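Long-range contacts in RNA-binding protein RO60 (Deinococcus radiodurans, PDB 2NVO), which binds several small RNAs that accumulate during recovery from ultraviolet irradiation and contributes to resistance to that irradiation: residues S39-L44 and A80-R85; R46-G51 and D100-V105. All blocks are in the same frame, centred on the assembly; numbering follows the deposited sequence.

Interaction 1: S39-L44 and A80-R85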
loop_
_atom_site.group_PDB
_atom_site.type_symbol
_atom_site.label_atom_id
_atom_site.label_comp_id
_atom_site.label_asym_id
_atom_site.label_seq_id
_atom_site.Cartn_x
_atom_site.Cartn_y
_atom_site.Cartn_z
ATOM N N SER A 39 -8.065 -11.543 22.989
ATOM C CA SER A 39 -9.399 -11.492 22.395
ATOM C C SER A 39 -9.382 -11.937 20.936
ATOM O O SER A 39 -8.552 -11.469 20.156
ATOM C CB SER A 39 -9.969 -10.080 22.483
ATOM O OG SER A 39 -11.196 -9.990 21.776
ATOM N N ASP A 40 -10.303 -12.830 20.572
ATOM C CA ASP A 40 -10.386 -13.341 19.203
ATOM C C ASP A 40 -10.543 -12.200 18.206
ATOM O O ASP A 40 -9.874 -12.176 17.172
ATOM C CB ASP A 40 -11.562 -14.316 19.033
ATOM C CG ASP A 40 -11.379 -15.614 19.802
ATOM O OD1 ASP A 40 -10.238 -15.944 20.193
ATOM O OD2 ASP A 40 -12.395 -16.314 20.010
ATOM N N GLU A 41 -11.432 -11.263 18.519
ATOM C CA GLU A 41 -11.698 -10.123 17.652
ATOM C C GLU A 41 -10.415 -9.353 17.335
ATOM O O GLU A 41 -10.143 -9.015 16.180
ATOM C CB GLU A 41 -12.715 -9.168 18.296
ATOM C CG GLU A 41 -14.145 -9.697 18.399
ATOM C CD GLU A 41 -14.422 -10.463 19.697
ATOM O OE1 GLU A 41 -15.599 -10.500 20.120
ATOM O OE2 GLU A 41 -13.474 -11.024 20.294
ATOM N N SER A 42 -9.634 -9.072 18.370
ATOM C CA SER A 42 -8.447 -8.244 18.221
ATOM C C SER A 42 -7.328 -8.996 17.532
ATOM O O SER A 42 -6.590 -8.425 16.734
ATOM C CB SER A 42 -7.968 -7.743 19.584
ATOM O OG SER A 42 -8.898 -6.828 20.127
ATOM N N ARG A 43 -7.191 -10.274 17.864
ATOM C CA ARG A 43 -6.124 -11.083 17.301
ATOM C C ARG A 43 -6.371 -11.327 15.817
ATOM O O ARG A 43 -5.444 -11.311 15.019
ATOM C CB ARG A 43 -5.980 -12.407 18.050
ATOM C CG ARG A 43 -4.687 -13.132 17.724
ATOM C CD ARG A 43 -4.532 -14.424 18.511
ATOM N NE ARG A 43 -3.373 -15.194 18.062
ATOM C CZ ARG A 43 -2.907 -16.271 18.691
ATOM N NH1 ARG A 43 -3.499 -16.700 19.798
ATOM N NH2 ARG A 43 -1.851 -16.915 18.218
ATOM N N LEU A 44 -7.626 -11.550 15.452
ATOM C CA LEU A 44 -7.980 -11.747 14.053
ATOM C C LEU A 44 -7.839 -10.445 13.266
ATOM O O LEU A 44 -7.384 -10.458 12.125
ATOM C CB LEU A 44 -9.404 -12.293 13.910
ATOM C CG LEU A 44 -9.882 -12.489 12.468
ATOM C CD1 LEU A 44 -9.069 -13.590 11.786
ATOM C CD2 LEU A 44 -11.366 -12.805 12.406
ATOM N N ALA A 80 -17.084 -19.224 13.315
ATOM C CA ALA A 80 -17.036 -18.686 11.960
ATOM C C ALA A 80 -17.844 -17.396 11.827
ATOM O O ALA A 80 -17.533 -16.540 10.994
ATOM C CB ALA A 80 -17.523 -19.722 10.961
ATOM N N ALA A 81 -18.878 -17.251 12.650
ATOM C CA ALA A 81 -19.739 -16.075 12.569
ATOM C C ALA A 81 -19.007 -14.793 12.958
ATOM O O ALA A 81 -19.175 -13.754 12.320
ATOM C CB ALA A 81 -21.000 -16.263 13.420
ATOM N N LEU A 82 -18.202 -14.850 14.009
ATOM C CA LEU A 82 -17.484 -13.654 14.415
ATOM C C LEU A 82 -16.274 -13.443 13.501
ATOM O O LEU A 82 -15.929 -12.310 13.173
ATOM C CB LEU A 82 -17.096 -13.695 15.900
ATOM C CG LEU A 82 -15.637 -13.800 16.347
ATOM C CD1 LEU A 82 -15.386 -12.888 17.524
ATOM C CD2 LEU A 82 -15.267 -15.224 16.696
ATOM N N ALA A 83 -15.649 -14.540 13.080
ATOM C CA ALA A 83 -14.578 -14.474 12.091
ATOM C C ALA A 83 -15.064 -13.646 10.911
ATOM O O ALA A 83 -14.358 -12.777 10.413
ATOM C CB ALA A 83 -14.184 -15.870 11.638
ATOM N N LEU A 84 -16.300 -13.904 10.494
ATOM C CA LEU A 84 -16.899 -13.227 9.352
ATOM C C LEU A 84 -17.235 -11.767 9.663
ATOM O O LEU A 84 -17.043 -10.890 8.821
ATOM C CB LEU A 84 -18.171 -13.956 8.938
ATOM C CG LEU A 84 -18.493 -14.139 7.453
ATOM C CD1 LEU A 84 -20.006 -14.187 7.258
ATOM C CD2 LEU A 84 -17.884 -13.050 6.595
ATOM N N ARG A 85 -17.764 -11.510 10.856
ATOM C CA ARG A 85 -18.110 -10.144 11.234
ATOM C C ARG A 85 -16.851 -9.284 11.347
ATOM O O ARG A 85 -16.815 -8.155 10.861
ATOM C CB ARG A 85 -18.904 -10.122 12.546
ATOM C CG ARG A 85 -18.842 -8.792 13.296
ATOM C CD ARG A 85 -19.746 -8.793 14.532
ATOM N NE ARG A 85 -19.667 -10.049 15.276
ATOM C CZ ARG A 85 -18.870 -10.255 16.320
ATOM N NH1 ARG A 85 -18.077 -9.284 16.757
ATOM N NH2 ARG A 85 -18.867 -11.436 16.929
#
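Leu82 CD1 lies over the flat face of the Glu41 carboxylate, 3.4 Å from Glu41 CD, where the first turns of helix 40-50 and helix 80-93 meet in the α-helical TROVE domain, away from the annotated sites. The axes of the segments 40-44 and 80-85 come no nearer than 10.1 Å and are inclined by 50°. The same methyl also meets Glu41 CG and both carboxylate oxygens, the two side chains crossing at about a right angle. Farther along, Leu44 has CG anti to the backbone N (chi1 178°), which extends the side chain from its helix toward Ala83; its CD2 lies against that backbone, 3.6 Å from Ala83 O, with Ala83 CB at 4.2 Å. That carbonyl oxygen is hydrogen-bonded to Thr87 OG1, so the leucine methyl packs beside a polar atom already engaged.

Charge plays a looser part. The Glu41 chain bends at chi2 (89°), which folds the carboxylate over Leu82; Glu41 OE1 stays 4.4 Å from Arg85 NH1, too far for a salt bridge. Asp40 offers its CB to Leu82 CD1 at 4.4 Å and sends its carboxylate elsewhere, OD2 forming a salt bridge with Arg78 of helix 70-78.

No hydrogen bond joins the two segments. One leucine methyl rests on a carboxylate face and another on the Ala83 backbone, while the Glu41-Arg85 pair would add at most a weak, long-range attraction.

Interaction 2: R46-G51 and D100-V105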
loop_
_atom_site.group_PDB
_atom_site.type_symbol
_atom_site.label_atom_id
_atom_site.label_comp_id
_atom_site.label_asym_id
_atom_site.label_seq_id
_atom_site.Cartn_x
_atom_site.Cartn_y
_atom_site.Cartn_z
ATOM N N ARG A 46 -5.755 -8.079 13.824
ATOM C CA ARG A 46 -4.330 -7.866 13.598
ATOM C C ARG A 46 -3.833 -8.695 12.422
ATOM O O ARG A 46 -3.073 -8.220 11.596
ATOM C CB ARG A 46 -3.501 -8.172 14.841
ATOM C CG ARG A 46 -2.017 -7.849 14.646
ATOM C CD ARG A 46 -1.258 -7.836 15.970
ATOM N NE ARG A 46 -1.625 -6.677 16.774
ATOM C CZ ARG A 46 -0.964 -6.268 17.853
ATOM N NH1 ARG A 46 0.107 -6.934 18.267
ATOM N NH2 ARG A 46 -1.377 -5.190 18.519
ATOM N N PHE A 47 -4.269 -9.947 12.359
ATOM C CA PHE A 47 -3.897 -10.809 11.254
ATOM C C PHE A 47 -4.426 -10.263 9.925
ATOM O O PHE A 47 -3.751 -10.325 8.895
ATOM C CB PHE A 47 -4.406 -12.229 11.500
ATOM C CG PHE A 47 -4.251 -13.134 10.322
ATOM C CD1 PHE A 47 -3.096 -13.887 10.156
ATOM C CD2 PHE A 47 -5.258 -13.237 9.378
ATOM C CE1 PHE A 47 -2.948 -14.722 9.051
ATOM C CE2 PHE A 47 -5.111 -14.068 8.276
ATOM C CZ PHE A 47 -3.960 -14.811 8.123
ATOM N N LEU A 48 -5.642 -9.738 9.948
ATOM C CA LEU A 48 -6.258 -9.173 8.748
ATOM C C LEU A 48 -5.542 -7.934 8.216
ATOM O O LEU A 48 -5.464 -7.729 7.012
ATOM C CB LEU A 48 -7.719 -8.834 9.018
ATOM C CG LEU A 48 -8.629 -10.044 9.194
ATOM C CD1 LEU A 48 -9.992 -9.613 9.710
ATOM C CD2 LEU A 48 -8.756 -10.773 7.859
ATOM N N VAL A 49 -5.020 -7.106 9.112
ATOM C CA VAL A 49 -4.327 -5.891 8.690
ATOM C C VAL A 49 -2.876 -6.142 8.310
ATOM O O VAL A 49 -2.416 -5.695 7.266
ATOM C CB VAL A 49 -4.357 -4.799 9.786
ATOM C CG1 VAL A 49 -3.415 -3.639 9.423
ATOM C CG2 VAL A 49 -5.767 -4.307 9.999
ATOM N N LEU A 50 -2.149 -6.837 9.175
ATOM C CA LEU A 50 -0.722 -7.045 8.966
ATOM C C LEU A 50 -0.447 -8.205 8.022
ATOM O O LEU A 50 0.551 -8.203 7.324
ATOM C CB LEU A 50 -0.015 -7.300 10.297
ATOM C CG LEU A 50 -0.135 -6.172 11.321
ATOM C CD1 LEU A 50 0.680 -6.488 12.568
ATOM C CD2 LEU A 50 0.300 -4.867 10.700
ATOM N N GLY A 51 -1.332 -9.196 8.012
ATOM C CA GLY A 51 -1.143 -10.368 7.180
ATOM C C GLY A 51 -0.245 -11.348 7.896
ATOM O O GLY A 51 0.326 -12.248 7.287
ATOM N N ASP A 100 -5.460 -9.486 0.603
ATOM C CA ASP A 100 -5.084 -10.906 0.709
ATOM C C ASP A 100 -5.583 -11.638 1.959
ATOM O O ASP A 100 -6.211 -12.691 1.845
ATOM C CB ASP A 100 -3.559 -11.085 0.621
ATOM C CG ASP A 100 -2.965 -10.523 -0.649
ATOM O OD1 ASP A 100 -3.505 -9.544 -1.208
ATOM O OD2 ASP A 100 -1.923 -11.057 -1.078
ATOM N N PRO A 101 -5.268 -11.109 3.161
ATOM C CA PRO A 101 -5.641 -11.827 4.388
ATOM C C PRO A 101 -7.163 -11.968 4.548
ATOM O O PRO A 101 -7.622 -12.995 5.056
ATOM C CB PRO A 101 -5.077 -10.945 5.510
ATOM C CG PRO A 101 -3.949 -10.186 4.867
ATOM C CD PRO A 101 -4.406 -9.945 3.441
ATOM N N ALA A 102 -7.911 -10.947 4.149
ATOM C CA ALA A 102 -9.369 -10.974 4.249
ATOM C C ALA A 102 -9.959 -11.949 3.235
ATOM O O ALA A 102 -10.957 -12.625 3.515
ATOM C CB ALA A 102 -9.947 -9.579 4.052
ATOM N N LEU A 103 -9.334 -12.027 2.063
ATOM C CA LEU A 103 -9.728 -12.988 1.043
ATOM C C LEU A 103 -9.498 -14.423 1.505
ATOM O O LEU A 103 -10.340 -15.289 1.276
ATOM C CB LEU A 103 -8.973 -12.725 -0.258
ATOM C CG LEU A 103 -9.339 -11.393 -0.911
ATOM C CD1 LEU A 103 -8.450 -11.110 -2.115
ATOM C CD2 LEU A 103 -10.808 -11.410 -1.312
ATOM N N LEU A 104 -8.368 -14.656 2.176
ATOM C CA LEU A 104 -8.003 -15.979 2.674
ATOM C C LEU A 104 -8.948 -16.409 3.773
ATOM O O LEU A 104 -9.442 -17.527 3.770
ATOM C CB LEU A 104 -6.572 -15.976 3.221
ATOM C CG LEU A 104 -6.148 -17.175 4.075
ATOM C CD1 LEU A 104 -6.360 -18.493 3.315
ATOM C CD2 LEU A 104 -4.697 -17.068 4.539
ATOM N N VAL A 105 -9.191 -15.512 4.717
ATOM C CA VAL A 105 -10.101 -15.795 5.815
ATOM C C VAL A 105 -11.502 -16.093 5.295
ATOM O O VAL A 105 -12.146 -17.043 5.736
ATOM C CB VAL A 105 -10.144 -14.632 6.816
ATOM C CG1 VAL A 105 -11.289 -14.822 7.780
ATOM C CG2 VAL A 105 -8.818 -14.551 7.580
HETATM O O HOH W 1 -7.061 -7.870 4.563
#
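Within the α-helical TROVE domain, the last turn of helix 40-50 packs against the first turn of helix 100-112, the axes of the segments 46-50 and 100-105 being 8.1 Å apart at closest, with 133° between their directions. Pro101 sits at the centre, its ring set against the end of helix 40-50: CB is 3.6 Å from Leu48 O and also near Phe47 O, while CG approaches Gly51 CA at 3.6 Å. Gly51 leaves the helix with positive phi (84°) and presents only its backbone to the proline ring.

From helix 40-50, Phe47 and Leu48 reach across to helix 100-112. Phe47, with CG anti to the backbone N (chi1 171°), brings CE2 to 3.8 Å from Val105 CG2; Leu104 CD2 reaches the ring at its edge, near the ring plane, 4.3 Å from CZ. Leu48 uses one methyl, CD2, which rests 3.7 Å from Ala102 CA and also touches Val105 CG2, so that this valine methyl is shared by the phenylalanine and the leucine.

The polar link is indirect. A water donates to Leu48 O at 2.9 Å and accepts a weak bond from Ala102 N, thereby serving a carbonyl and an amide near two helix ends.

Helix 80-93 lies beside the pair, Val86, Thr87 and Val90 touching Leu48 and Thr87 also touching Val105. Leu104 meets Phe142 of helix 133-143, and on other faces of the same turn of helix 40-50 Arg46 and Leu50 touch helix 522-530 of the VWFA-like domain.

Overall arrangement
Helix 40-50 supplies one side of both contacts: its first turn meets helix 80-93 in interaction 1, its last turn meets helix 100-112 in interaction 2, and those two partners follow each other in the chain. The centres lie about 12 Å apart. Interaction 1, farther from the centre of the chain, is partly buried and mixes leucines with Asp40, Glu41 and Arg85. Interaction 2 is buried and almost wholly apolar, its sole polar bridge a water between backbone atoms. Val86 and Thr87 of helix 80-93 border both contacts, so this one helix is a partner in the first and a neighbour of the second.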